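Local coordinates for protein AceL NrdHF-1-1 Intein (Metagenome, PDB 6ZGQ) that is a naturally split class 3 intein that excises itself and joins its flanking sequences by protein splicing, here in a linked, splicing-inactive form, at residues 40-45 against 108-113; 101-106 against 150-155; 53-58 against 129-134; 5-10 against 69-74. One frame throughout, in Å; residues are numbered along the deposited sequence. Where two conformers were deposited one is given.

Contact 1: residues 40-45 against 108-113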
loop_
_atom_site.group_PDB
_atom_site.type_symbol
_atom_site.label_atom_id
_atom_site.label_comp_id
_atom_site.label_asym_id
_atom_site.label_seq_id
_atom_site.Cartn_x
_atom_site.Cartn_y
_atom_site.Cartn_z
ATOM N N LYS A 40 -2.815 -15.150 -3.108
ATOM C CA LYS A 40 -3.386 -14.520 -1.890
ATOM C C LYS A 40 -2.661 -14.961 -0.616
ATOM O O LYS A 40 -3.220 -14.814 0.478
ATOM C CB LYS A 40 -4.889 -14.812 -1.729
ATOM C CG LYS A 40 -5.808 -14.162 -2.752
ATOM C CD LYS A 40 -7.248 -14.598 -2.521
ATOM C CE LYS A 40 -8.247 -13.759 -3.301
ATOM N NZ LYS A 40 -9.640 -14.195 -3.017
ATOM N N ASP A 41 -1.439 -15.490 -0.764
ATOM C CA ASP A 41 -0.597 -15.936 0.364
ATOM C C ASP A 41 0.322 -14.794 0.816
ATOM O O ASP A 41 0.795 -14.028 -0.031
ATOM C CB ASP A 41 0.278 -17.131 -0.032
ATOM C CG ASP A 41 -0.520 -18.406 -0.258
ATOM O OD1 ASP A 41 -1.644 -18.518 0.268
ATOM O OD2 ASP A 41 -0.011 -19.284 -0.975
ATOM N N PHE A 42 0.549 -14.721 2.137
ATOM C CA PHE A 42 1.492 -13.810 2.799
ATOM C C PHE A 42 2.856 -14.504 2.979
ATOM O O PHE A 42 2.898 -15.691 3.302
ATOM C CB PHE A 42 0.927 -13.402 4.171
ATOM C CG PHE A 42 -0.199 -12.403 4.102
ATOM C CD1 PHE A 42 0.064 -11.043 3.968
ATOM C CD2 PHE A 42 -1.519 -12.818 4.203
ATOM C CE1 PHE A 42 -0.969 -10.121 3.912
ATOM C CE2 PHE A 42 -2.553 -11.900 4.162
ATOM C CZ PHE A 42 -2.280 -10.553 4.010
ATOM N N SER A 43 3.954 -13.783 2.742
ATOM C CA SER A 43 5.310 -14.288 3.029
ATOM C C SER A 43 6.280 -13.115 3.176
ATOM O O SER A 43 5.950 -12.013 2.726
ATOM C CB SER A 43 5.784 -15.246 1.930
ATOM O OG SER A 43 5.733 -14.644 0.646
ATOM N N TYR A 44 7.423 -13.343 3.837
ATOM C CA TYR A 44 8.497 -12.343 3.950
ATOM C C TYR A 44 9.513 -12.593 2.816
ATOM O O TYR A 44 9.964 -13.729 2.626
ATOM C CB TYR A 44 9.158 -12.364 5.342
ATOM C CG TYR A 44 8.191 -12.121 6.479
ATOM C CD1 TYR A 44 7.842 -10.830 6.862
ATOM C CD2 TYR A 44 7.615 -13.183 7.166
ATOM C CE1 TYR A 44 6.952 -10.604 7.896
ATOM C CE2 TYR A 44 6.729 -12.965 8.209
ATOM C CZ TYR A 44 6.401 -11.674 8.570
ATOM O OH TYR A 44 5.521 -11.445 9.598
ATOM N N THR A 45 9.822 -11.540 2.054
ATOM C CA THR A 45 10.778 -11.575 0.933
ATOM C C THR A 45 11.608 -10.287 0.978
ATOM O O THR A 45 11.169 -9.310 1.579
ATOM C CB THR A 45 10.055 -11.620 -0.432
ATOM O OG1 THR A 45 9.176 -10.493 -0.520
ATOM C CG2 THR A 45 9.246 -12.906 -0.618
ATOM N N MET A 108 -2.369 -12.464 10.581
ATOM C CA MET A 108 -2.525 -12.038 9.173
ATOM C C MET A 108 -3.925 -12.348 8.639
ATOM O O MET A 108 -4.058 -12.878 7.533
ATOM C CB MET A 108 -1.469 -12.690 8.269
ATOM C CG MET A 108 -0.038 -12.552 8.764
ATOM S SD MET A 108 0.434 -10.843 9.071
ATOM C CE MET A 108 1.883 -11.072 10.102
ATOM N N GLN A 109 -4.950 -12.006 9.425
ATOM C CA GLN A 109 -6.368 -12.226 9.053
ATOM C C GLN A 109 -6.794 -11.131 8.068
ATOM O O GLN A 109 -6.610 -9.941 8.367
ATOM C CB GLN A 109 -7.253 -12.231 10.304
ATOM C CG GLN A 109 -8.733 -12.478 10.039
ATOM C CD GLN A 109 -9.123 -13.953 10.023
ATOM O OE1 GLN A 109 -8.389 -14.820 10.497
ATOM N NE2 GLN A 109 -10.304 -14.239 9.491
ATOM N N ILE A 110 -7.319 -11.535 6.902
ATOM C CA ILE A 110 -7.763 -10.614 5.838
ATOM C C ILE A 110 -9.191 -10.139 6.118
ATOM O O ILE A 110 -10.094 -10.978 6.272
ATOM C CB ILE A 110 -7.735 -11.283 4.445
ATOM C CG1 ILE A 110 -6.332 -11.808 4.115
ATOM C CG2 ILE A 110 -8.223 -10.300 3.384
ATOM C CD1 ILE A 110 -6.222 -12.435 2.742
ATOM N N LYS A 111 -9.375 -8.814 6.169
ATOM C CA LYS A 111 -10.690 -8.156 6.258
ATOM C C LYS A 111 -10.888 -7.276 5.027
ATOM O O LYS A 111 -10.081 -6.374 4.803
ATOM C CB LYS A 111 -10.787 -7.286 7.517
ATOM C CG LYS A 111 -12.091 -6.495 7.611
ATOM C CD LYS A 111 -12.434 -6.100 9.035
ATOM C CE LYS A 111 -12.046 -4.665 9.343
ATOM N NZ LYS A 111 -12.422 -4.342 10.743
ATOM N N ARG A 112 -11.940 -7.553 4.249
ATOM C CA ARG A 112 -12.228 -6.847 2.998
ATOM C C ARG A 112 -13.306 -5.802 3.289
ATOM O O ARG A 112 -14.388 -6.164 3.762
ATOM C CB ARG A 112 -12.657 -7.843 1.909
ATOM C CG ARG A 112 -11.559 -8.837 1.545
ATOM C CD ARG A 112 -12.086 -10.258 1.522
ATOM N NE ARG A 112 -11.053 -11.234 1.170
ATOM C CZ ARG A 112 -10.501 -12.111 2.007
ATOM N NH1 ARG A 112 -10.855 -12.158 3.287
ATOM N NH2 ARG A 112 -9.574 -12.945 1.558
ATOM N N ILE A 113 -12.975 -4.524 3.060
ATOM C CA ILE A 113 -13.892 -3.388 3.288
ATOM C C ILE A 113 -14.306 -2.798 1.939
ATOM O O ILE A 113 -13.474 -2.730 1.030
ATOM C CB ILE A 113 -13.269 -2.312 4.214
ATOM C CG1 ILE A 113 -11.916 -1.811 3.681
ATOM C CG2 ILE A 113 -13.113 -2.872 5.623
ATOM C CD1 ILE A 113 -11.633 -0.365 4.012
#
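Phe42 packs between Met108 and Ile110, and this is the tight part of the contact. Met108 CB lies over one face of the ring, shifted toward its rim, with Phe42 CD2 4.1 Å from Met108 CB. Ile110 comes in at the edge, near the ring plane. There Ile110 CG1 is 3.8 Å from Phe42 CE2. The same ring carbon, Phe42 CE2, is also 3.8 Å from Met108 O. Phe42 CG lies beside its own backbone N (chi1 -75°), which carries the ring over to the other strand. A serine at Phe42 would probably leave Met108 CB and Ile110 CG1 without their shared apolar partner and open a gap between them. The flanks are looser. Tyr44 OH is 3.7 Å from Met108 CE, but Met108 has two conformers, so this touch is doubtful. The nearest approach of Lys40 is through Lys40 O, 4.4 Å from Ile110 CD1. The Lys40 amino group instead pairs with Glu79, which also takes the guanidinium of Arg112. Phe42 also meets the ring of Phe35 and the side chain of Val103. In the conformer given, Met108 SD sits 5.3 Å from the Phe42 ring centroid, above the face at a distance. The arrangement is a long Met-aromatic contact, with that reservation, and it joins the hairpin of strands 32-35 and 42-45 to the edge strand 109-114 by side chains.

Contact 2: residues 101-106 against 150-155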
loop_
_atom_site.group_PDB
_atom_site.type_symbol
_atom_site.label_atom_id
_atom_site.label_comp_id
_atom_site.label_asym_id
_atom_site.label_seq_id
_atom_site.Cartn_x
_atom_site.Cartn_y
_atom_site.Cartn_z
ATOM N N ILE A 101 -7.979 -4.278 1.139
ATOM C CA ILE A 101 -7.520 -5.441 1.914
ATOM C C ILE A 101 -6.814 -4.958 3.192
ATOM O O ILE A 101 -5.719 -4.393 3.099
ATOM C CB ILE A 101 -6.576 -6.327 1.060
ATOM C CG1 ILE A 101 -7.238 -6.680 -0.285
ATOM C CG2 ILE A 101 -6.181 -7.597 1.812
ATOM C CD1 ILE A 101 -6.304 -7.312 -1.303
ATOM N N ILE A 102 -7.476 -5.152 4.346
ATOM C CA ILE A 102 -6.944 -4.885 5.697
ATOM C C ILE A 102 -6.451 -6.222 6.277
ATOM O O ILE A 102 -7.086 -7.268 6.035
ATOM C CB ILE A 102 -8.024 -4.250 6.623
ATOM C CG1 ILE A 102 -8.478 -2.885 6.089
ATOM C CG2 ILE A 102 -7.520 -4.096 8.056
ATOM C CD1 ILE A 102 -9.713 -2.335 6.775
ATOM N N VAL A 103 -5.324 -6.166 6.995
ATOM C CA VAL A 103 -4.686 -7.314 7.658
ATOM C C VAL A 103 -4.795 -7.073 9.172
ATOM O O VAL A 103 -4.108 -6.190 9.693
ATOM C CB VAL A 103 -3.203 -7.448 7.225
ATOM C CG1 VAL A 103 -2.607 -8.780 7.670
ATOM C CG2 VAL A 103 -3.059 -7.276 5.715
ATOM N N GLU A 104 -5.658 -7.831 9.860
ATOM C CA GLU A 104 -6.000 -7.558 11.270
ATOM C C GLU A 104 -5.297 -8.555 12.200
ATOM O O GLU A 104 -5.133 -9.735 11.835
ATOM C CB GLU A 104 -7.531 -7.525 11.489
ATOM C CG GLU A 104 -8.299 -8.685 10.873
ATOM C CD GLU A 104 -9.795 -8.649 11.126
ATOM O OE1 GLU A 104 -10.280 -7.691 11.764
ATOM O OE2 GLU A 104 -10.489 -9.590 10.672
ATOM N N GLY A 105 -4.860 -8.043 13.360
ATOM C CA GLY A 105 -4.244 -8.827 14.445
ATOM C C GLY A 105 -2.830 -9.262 14.102
ATOM O O GLY A 105 -2.189 -8.616 13.264
ATOM N N SER A 106 -2.383 -10.360 14.732
ATOM C CA SER A 106 -1.025 -10.923 14.595
ATOM C C SER A 106 -0.971 -12.154 13.679
ATOM O O SER A 106 0.132 -12.591 13.328
ATOM C CB SER A 106 -0.476 -11.303 15.974
ATOM O OG SER A 106 -0.682 -10.253 16.899
ATOM N N ARG A 150 -3.001 -2.244 9.425
ATOM C CA ARG A 150 -2.215 -2.801 8.315
ATOM C C ARG A 150 -3.148 -3.057 7.121
ATOM O O ARG A 150 -4.310 -3.425 7.319
ATOM C CB ARG A 150 -1.472 -4.070 8.773
ATOM C CG ARG A 150 -0.519 -3.788 9.924
ATOM C CD ARG A 150 0.450 -4.906 10.272
ATOM N NE ARG A 150 1.317 -4.417 11.341
ATOM C CZ ARG A 150 0.969 -4.318 12.623
ATOM N NH1 ARG A 150 -0.232 -4.708 13.047
ATOM N NH2 ARG A 150 1.840 -3.829 13.497
ATOM N N SER A 151 -2.644 -2.794 5.909
ATOM C CA SER A 151 -3.381 -2.973 4.644
ATOM C C SER A 151 -2.407 -3.319 3.522
ATOM O O SER A 151 -1.200 -3.086 3.673
ATOM C CB SER A 151 -4.170 -1.711 4.289
ATOM O OG SER A 151 -3.324 -0.577 4.136
ATOM N N VAL A 152 -2.930 -3.885 2.429
ATOM C CA VAL A 152 -2.128 -4.296 1.261
ATOM C C VAL A 152 -2.090 -3.102 0.301
ATOM O O VAL A 152 -3.129 -2.474 0.078
ATOM C CB VAL A 152 -2.721 -5.564 0.581
ATOM C CG1 VAL A 152 -2.019 -5.916 -0.728
ATOM C CG2 VAL A 152 -2.667 -6.756 1.533
ATOM N N THR A 153 -0.899 -2.771 -0.204
ATOM C CA THR A 153 -0.709 -1.699 -1.196
ATOM C C THR A 153 0.198 -2.219 -2.318
ATOM O O THR A 153 0.936 -3.185 -2.093
ATOM C CB THR A 153 -0.128 -0.429 -0.543
ATOM O OG1 THR A 153 -0.399 0.682 -1.398
ATOM C CG2 THR A 153 1.377 -0.543 -0.294
ATOM N N GLY A 154 0.121 -1.613 -3.505
ATOM C CA GLY A 154 0.921 -2.045 -4.660
ATOM C C GLY A 154 2.408 -1.768 -4.502
ATOM O O GLY A 154 2.781 -0.729 -3.938
ATOM N N ALA A 155 3.232 -2.706 -4.984
ATOM C CA ALA A 155 4.671 -2.519 -5.239
ATOM C C ALA A 155 4.854 -1.855 -6.607
ATOM O O ALA A 155 3.909 -1.853 -7.406
ATOM C CB ALA A 155 5.388 -3.863 -5.210
HETATM O O HOH W 1 -5.641 -3.068 -0.222
HETATM O O HOH W 2 -5.283 -3.740 10.758
HETATM O O HOH W 3 -2.296 -6.116 11.744
#
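Val152 N donates to Ile101 O and Val103 N to Arg150 O, both at 2.9 Å. The second bond is straight at the hydrogen (171°), but the donor stands well above the carbonyl plane. Between them Ile102 faces Ser151 as an antiparallel non-hydrogen-bonded pair. Here a bent CA-H...O contact forms, with Ser151 CA 3.1 Å from Ile101 O.

Apolar contacts add to this. Ile101 CG2 touches Val152 CG2 at 3.6 Å, the two side chains crossing at a slant. Val103 CG2 lies a little farther from the same Val152 methyl. Val152 CG2 is beside its own backbone N, with CG1 anti to it (chi1 173°), which turns CG2 toward Ile101 and Val103. Ile77 and Phe35 also pack on Ile101 and Val152. The two strands are adjacent in the curled antiparallel sheet of the intein, as expected for the HINT fold, and cross at 143°.

Three waters add bridges. One water bridges Ile101 N and Val152 O, and a second bridges Val103 O and Arg150 N. A third lies in the guanidinium plane, 2.8 Å from Arg150 NH1, and donates to Val103 O and Gly105 O. Gly105 begins the engineered Gly-Ser-His linker between the intein halves. Arg150 reaches this water with an extended chain, while its NH2 pairs with Asp20. Ser151 OG bonds to Gln68.

Contact 3: residues 53-58 against 129-134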
loop_
_atom_site.group_PDB
_atom_site.type_symbol
_atom_site.label_atom_id
_atom_site.label_comp_id
_atom_site.label_asym_id
_atom_site.label_seq_id
_atom_site.Cartn_x
_atom_site.Cartn_y
_atom_site.Cartn_z
ATOM N N VAL A 53 11.767 9.423 -4.751
ATOM C CA VAL A 53 11.309 10.474 -5.679
ATOM C C VAL A 53 10.736 11.622 -4.838
ATOM O O VAL A 53 10.268 11.364 -3.725
ATOM C CB VAL A 53 10.265 9.915 -6.684
ATOM C CG1 VAL A 53 8.869 9.865 -6.074
ATOM C CG2 VAL A 53 10.263 10.704 -7.990
ATOM N N ILE A 54 10.794 12.852 -5.358
ATOM C CA ILE A 54 10.262 14.054 -4.692
ATOM C C ILE A 54 9.127 14.615 -5.559
ATOM O O ILE A 54 9.389 15.002 -6.703
ATOM C CB ILE A 54 11.394 15.095 -4.492
ATOM C CG1 ILE A 54 12.384 14.588 -3.430
ATOM C CG2 ILE A 54 10.837 16.463 -4.102
ATOM C CD1 ILE A 54 13.832 14.813 -3.790
ATOM N N ARG A 55 7.888 14.608 -5.037
ATOM C CA ARG A 55 6.686 15.111 -5.751
ATOM C C ARG A 55 5.884 16.039 -4.839
ATOM O O ARG A 55 6.206 16.136 -3.649
ATOM C CB ARG A 55 5.773 13.960 -6.209
ATOM C CG ARG A 55 6.481 12.725 -6.749
ATOM C CD ARG A 55 7.543 13.024 -7.794
ATOM N NE ARG A 55 7.051 13.101 -9.159
ATOM C CZ ARG A 55 7.840 13.232 -10.225
ATOM N NH1 ARG A 55 9.162 13.303 -10.082
ATOM N NH2 ARG A 55 7.309 13.296 -11.441
ATOM N N ASP A 56 4.850 16.682 -5.395
ATOM C CA ASP A 56 3.996 17.635 -4.664
ATOM C C ASP A 56 2.499 17.379 -4.897
ATOM O O ASP A 56 1.689 18.296 -4.756
ATOM C CB ASP A 56 4.375 19.089 -5.024
ATOM C CG ASP A 56 4.015 19.461 -6.451
ATOM O OD1 ASP A 56 3.611 18.562 -7.217
ATOM O OD2 ASP A 56 4.134 20.652 -6.794
ATOM N N GLU A 57 2.121 16.149 -5.241
ATOM C CA GLU A 57 0.695 15.782 -5.252
ATOM C C GLU A 57 0.513 14.351 -4.741
ATOM O O GLU A 57 1.383 13.487 -4.963
ATOM C CB GLU A 57 0.037 16.019 -6.618
ATOM C CG GLU A 57 0.559 15.148 -7.734
ATOM C CD GLU A 57 -0.057 15.513 -9.067
ATOM O OE1 GLU A 57 -1.292 15.700 -9.126
ATOM O OE2 GLU A 57 0.698 15.616 -10.055
ATOM N N ILE A 58 -0.601 14.138 -4.037
ATOM C CA ILE A 58 -0.856 12.929 -3.244
ATOM C C ILE A 58 -2.338 12.566 -3.362
ATOM O O ILE A 58 -3.172 13.481 -3.493
ATOM C CB ILE A 58 -0.447 13.173 -1.764
ATOM C CG1 ILE A 58 -0.166 11.865 -1.027
ATOM C CG2 ILE A 58 -1.484 14.017 -1.029
ATOM C CD1 ILE A 58 0.654 12.071 0.221
ATOM N N THR A 129 7.823 16.913 -1.239
ATOM C CA THR A 129 8.300 15.985 -0.200
ATOM C C THR A 129 8.655 14.637 -0.836
ATOM O O THR A 129 8.241 14.379 -1.975
ATOM C CB THR A 129 7.277 15.814 0.944
ATOM O OG1 THR A 129 7.928 15.177 2.040
ATOM C CG2 THR A 129 6.045 14.991 0.528
ATOM N N GLU A 130 9.421 13.812 -0.116
ATOM C CA GLU A 130 9.917 12.532 -0.648
ATOM C C GLU A 130 8.799 11.497 -0.593
ATOM O O GLU A 130 8.030 11.485 0.377
ATOM C CB GLU A 130 11.192 12.022 0.060
ATOM C CG GLU A 130 11.498 12.616 1.422
ATOM C CD GLU A 130 12.840 12.156 1.946
ATOM O OE1 GLU A 130 12.993 10.946 2.208
ATOM O OE2 GLU A 130 13.744 13.006 2.095
ATOM N N PHE A 131 8.680 10.714 -1.674
ATOM C CA PHE A 131 7.881 9.474 -1.742
ATOM C C PHE A 131 8.851 8.312 -2.027
ATOM O O PHE A 131 9.850 8.496 -2.744
ATOM C CB PHE A 131 6.817 9.513 -2.857
ATOM C CG PHE A 131 5.753 10.572 -2.698
ATOM C CD1 PHE A 131 6.055 11.911 -2.862
ATOM C CD2 PHE A 131 4.433 10.221 -2.444
ATOM C CE1 PHE A 131 5.079 12.883 -2.732
ATOM C CE2 PHE A 131 3.452 11.196 -2.324
ATOM C CZ PHE A 131 3.776 12.528 -2.469
ATOM N N HIS A 132 8.552 7.139 -1.466
ATOM C CA HIS A 132 9.387 5.947 -1.583
ATOM C C HIS A 132 8.526 4.785 -2.126
ATOM O O HIS A 132 7.292 4.802 -1.951
ATOM C CB HIS A 132 10.007 5.615 -0.217
ATOM C CG HIS A 132 10.913 6.680 0.310
ATOM N ND1 HIS A 132 12.280 6.631 0.155
ATOM C CD2 HIS A 132 10.651 7.820 0.992
ATOM C CE1 HIS A 132 12.823 7.701 0.708
ATOM N NE2 HIS A 132 11.855 8.441 1.223
ATOM N N ALA A 133 9.179 3.838 -2.811
ATOM C CA ALA A 133 8.544 2.648 -3.409
ATOM C C ALA A 133 9.450 1.423 -3.268
ATOM O O ALA A 133 10.667 1.582 -3.228
ATOM C CB ALA A 133 8.236 2.889 -4.882
ATOM N N LEU A 134 8.843 0.231 -3.188
ATOM C CA LEU A 134 9.538 -1.068 -3.187
ATOM C C LEU A 134 9.002 -1.950 -4.319
ATOM O O LEU A 134 7.827 -1.830 -4.672
ATOM C CB LEU A 134 9.290 -1.803 -1.863
ATOM C CG LEU A 134 9.482 -1.008 -0.576
ATOM C CD1 LEU A 134 9.109 -1.869 0.626
ATOM C CD2 LEU A 134 10.913 -0.517 -0.469
#
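Phe131 pushes its ring into the corner where segment 53-58 turns at Asp56, so backbone oxygens surround part of its rim. Arg55 O lies in the ring plane, 3.6 Å from Phe131 CE1. Glu57 O approaches obliquely, 3.6 Å from Phe131 CZ. Glu57 O is buried with no hydrogen-bond partner; Phe131 CZ is its neighbour across the contact. Arg55 CB also touches Phe131 CE1, at 3.7 Å, before its chain bends away. Phe131 CG sits beside its own backbone N (chi1 -63°), which swings the ring toward residues 55-58. Ile58 CG1 meets the ring edge near Phe131 CE2, in the conformer given. An alanine at Phe131 would probably open a gap inside the corner and leave the buried Glu57 O without Phe131 CZ beside it.

The backbones run antiparallel. Val53 and Phe131 exchange two bonds, with Phe131 N 2.7 Å from Val53 O. Arg55 and Thr129 exchange two more. Val53 CG1 covers Phe131 CB on the same face as the ring. On the opposite face, His132 NE2 bonds to Glu130 OE1. Strand 128-135 is the middle of a three-stranded antiparallel sheet, and the chain turns at Asp56 into strand 57-63 of another sheet, consistent with the all-beta HINT fold of inteins.

Contact 4: residues 5-10 against 69-74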
loop_
_atom_site.group_PDB
_atom_site.type_symbol
_atom_site.label_atom_id
_atom_site.label_comp_id
_atom_site.label_asym_id
_atom_site.label_seq_id
_atom_site.Cartn_x
_atom_site.Cartn_y
_atom_site.Cartn_z
ATOM N N ASP A 5 6.538 8.691 -8.357
ATOM C CA ASP A 5 5.663 8.389 -9.523
ATOM C C ASP A 5 4.626 7.330 -9.127
ATOM O O ASP A 5 3.425 7.622 -9.195
ATOM C CB ASP A 5 6.496 7.940 -10.734
ATOM C CG ASP A 5 5.660 7.740 -11.991
ATOM O OD1 ASP A 5 4.489 8.178 -12.017
ATOM O OD2 ASP A 5 6.178 7.136 -12.950
ATOM N N GLU A 6 5.114 6.150 -8.698
ATOM C CA GLU A 6 4.309 4.992 -8.247
ATOM C C GLU A 6 4.591 4.710 -6.750
ATOM O O GLU A 6 4.599 3.548 -6.318
ATOM C CB GLU A 6 4.653 3.770 -9.118
ATOM C CG GLU A 6 3.567 2.708 -9.198
ATOM C CD GLU A 6 3.690 1.827 -10.429
ATOM O OE1 GLU A 6 4.625 1.000 -10.473
ATOM O OE2 GLU A 6 2.853 1.962 -11.354
ATOM N N ALA A 7 4.766 5.786 -5.977
ATOM C CA ALA A 7 5.440 5.782 -4.670
ATOM C C ALA A 7 4.476 6.078 -3.512
ATOM O O ALA A 7 3.340 6.506 -3.760
ATOM C CB ALA A 7 6.561 6.810 -4.715
ATOM N N LEU A 8 4.939 5.833 -2.277
ATOM C CA LEU A 8 4.186 6.075 -1.028
ATOM C C LEU A 8 4.836 7.228 -0.263
ATOM O O LEU A 8 6.070 7.310 -0.265
ATOM C CB LEU A 8 4.216 4.817 -0.151
ATOM C CG LEU A 8 3.662 3.555 -0.806
ATOM C CD1 LEU A 8 4.111 2.311 -0.058
ATOM C CD2 LEU A 8 2.146 3.619 -0.867
ATOM N N LEU A 9 4.020 8.066 0.397
ATOM C CA LEU A 9 4.497 9.239 1.157
ATOM C C LEU A 9 5.554 8.799 2.161
ATOM O O LEU A 9 5.391 7.739 2.782
ATOM C CB LEU A 9 3.339 9.916 1.902
ATOM C CG LEU A 9 3.702 11.204 2.643
ATOM C CD1 LEU A 9 4.183 12.255 1.659
ATOM C CD2 LEU A 9 2.521 11.720 3.442
ATOM N N VAL A 10 6.619 9.595 2.314
ATOM C CA VAL A 10 7.679 9.328 3.307
ATOM C C VAL A 10 7.020 9.094 4.673
ATOM O O VAL A 10 5.983 9.717 4.971
ATOM C CB VAL A 10 8.735 10.470 3.373
ATOM C CG1 VAL A 10 8.118 11.799 3.798
ATOM C CG2 VAL A 10 9.896 10.101 4.290
ATOM N N LYS A 69 -1.487 6.992 1.750
ATOM C CA LYS A 69 -1.099 8.274 1.157
ATOM C C LYS A 69 -0.075 7.939 0.061
ATOM O O LYS A 69 1.050 7.522 0.366
ATOM C CB LYS A 69 -0.544 9.209 2.247
ATOM C CG LYS A 69 -1.569 9.538 3.332
ATOM C CD LYS A 69 -1.037 10.495 4.388
ATOM C CE LYS A 69 -1.976 10.608 5.580
ATOM N NZ LYS A 69 -1.762 9.509 6.563
ATOM N N VAL A 70 -0.501 8.067 -1.197
ATOM C CA VAL A 70 0.213 7.505 -2.346
ATOM C C VAL A 70 0.345 8.550 -3.474
ATOM O O VAL A 70 -0.408 9.539 -3.492
ATOM C CB VAL A 70 -0.515 6.220 -2.827
ATOM C CG1 VAL A 70 -0.807 5.294 -1.649
ATOM C CG2 VAL A 70 -1.814 6.546 -3.555
ATOM N N SER A 71 1.307 8.331 -4.378
ATOM C CA SER A 71 1.481 9.151 -5.589
ATOM C C SER A 71 0.351 8.856 -6.583
ATOM O O SER A 71 -0.282 7.809 -6.499
ATOM C CB SER A 71 2.841 8.869 -6.232
ATOM O OG SER A 71 3.887 9.105 -5.309
ATOM N N PRO A 72 0.084 9.777 -7.529
ATOM C CA PRO A 72 -0.968 9.561 -8.533
ATOM C C PRO A 72 -0.936 8.204 -9.265
ATOM O O PRO A 72 -2.005 7.629 -9.485
ATOM C CB PRO A 72 -0.739 10.703 -9.526
ATOM C CG PRO A 72 -0.146 11.794 -8.696
ATOM C CD PRO A 72 0.723 11.097 -7.684
ATOM N N ASN A 73 0.265 7.709 -9.599
ATOM C CA ASN A 73 0.447 6.481 -10.403
ATOM C C ASN A 73 0.823 5.276 -9.544
ATOM O O ASN A 73 1.247 4.258 -10.094
ATOM C CB ASN A 73 1.506 6.665 -11.502
ATOM C CG ASN A 73 1.148 7.764 -12.477
ATOM O OD1 ASN A 73 0.003 7.868 -12.913
ATOM N ND2 ASN A 73 2.119 8.587 -12.824
ATOM N N HIS A 74 0.676 5.398 -8.220
ATOM C CA HIS A 74 0.841 4.270 -7.290
ATOM C C HIS A 74 -0.241 3.220 -7.564
ATOM O O HIS A 74 -1.394 3.588 -7.824
ATOM C CB HIS A 74 0.756 4.717 -5.836
ATOM C CG HIS A 74 0.962 3.596 -4.880
ATOM N ND1 HIS A 74 2.190 3.002 -4.703
ATOM C CD2 HIS A 74 0.097 2.932 -4.081
ATOM C CE1 HIS A 74 2.078 2.033 -3.815
ATOM N NE2 HIS A 74 0.816 1.962 -3.429
#
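Lys69 O accepts from Leu9 N at 3.0 Å in an almost straight bond. The aliphatic part of Lys69 lies across Leu9, with Lys69 CD near Leu9 CD2, while its amino group pairs with Glu146 and Asp67. Val70 CG1 touches Leu8 CD2 at 3.5 Å. Ser71 N donates to Ala7 O at 2.8 Å. Ser71 OG reaches the same oxygen from above the carbonyl plane, in the conformer given. Ser71 also starts a type I turn that ends at His74. Within it, Asn73 N makes a weak bond to Asp5 O. Asn73 ND2 approaches Asp5 OD1 nearly along its C-O axis, with the two planes 80° apart. The 2.5 Å between Asn73 ND2 and Asp5 OD1 is doubtfully short.

His74 CG is anti to its own N (chi1 -178°), which turns the ring toward Glu6. His74 ND1 donates to Glu6 O at 3.0 Å, in the ring plane but well above the carbonyl plane. Leu8 CD2 covers one ring face in a CH-pi contact, 3.6 Å from the His74 ring centroid. His74 NE2 is bonded to Thr153 OG1. By family pattern, Ala7 is probably the first intein residue and His74 the block B histidine, so this is probably the N-terminal splice junction.

In the fold
The contacts form two close pairs. Contacts 1 and 2 have centres 6 Å apart and share the sheet holding strands 98-104 and 109-114. Contacts 3 and 4 are also 6 Å apart and share the sheet of strands 8-9 and 128-135. The pairs lie on opposite sides of the chain's centre, with contacts 1 and 3 about 25 Å apart between centres. Along the chain contact 3 crosses each of the others, while contact 4 closes before contact 2 opens. Thr153 OG1 of contact 2 lies 2.7 Å from His74 NE2 of contact 4 and packs on Leu8 CD2. The last strand returns beside the first residues, consistent with both splice junctions sharing one centre.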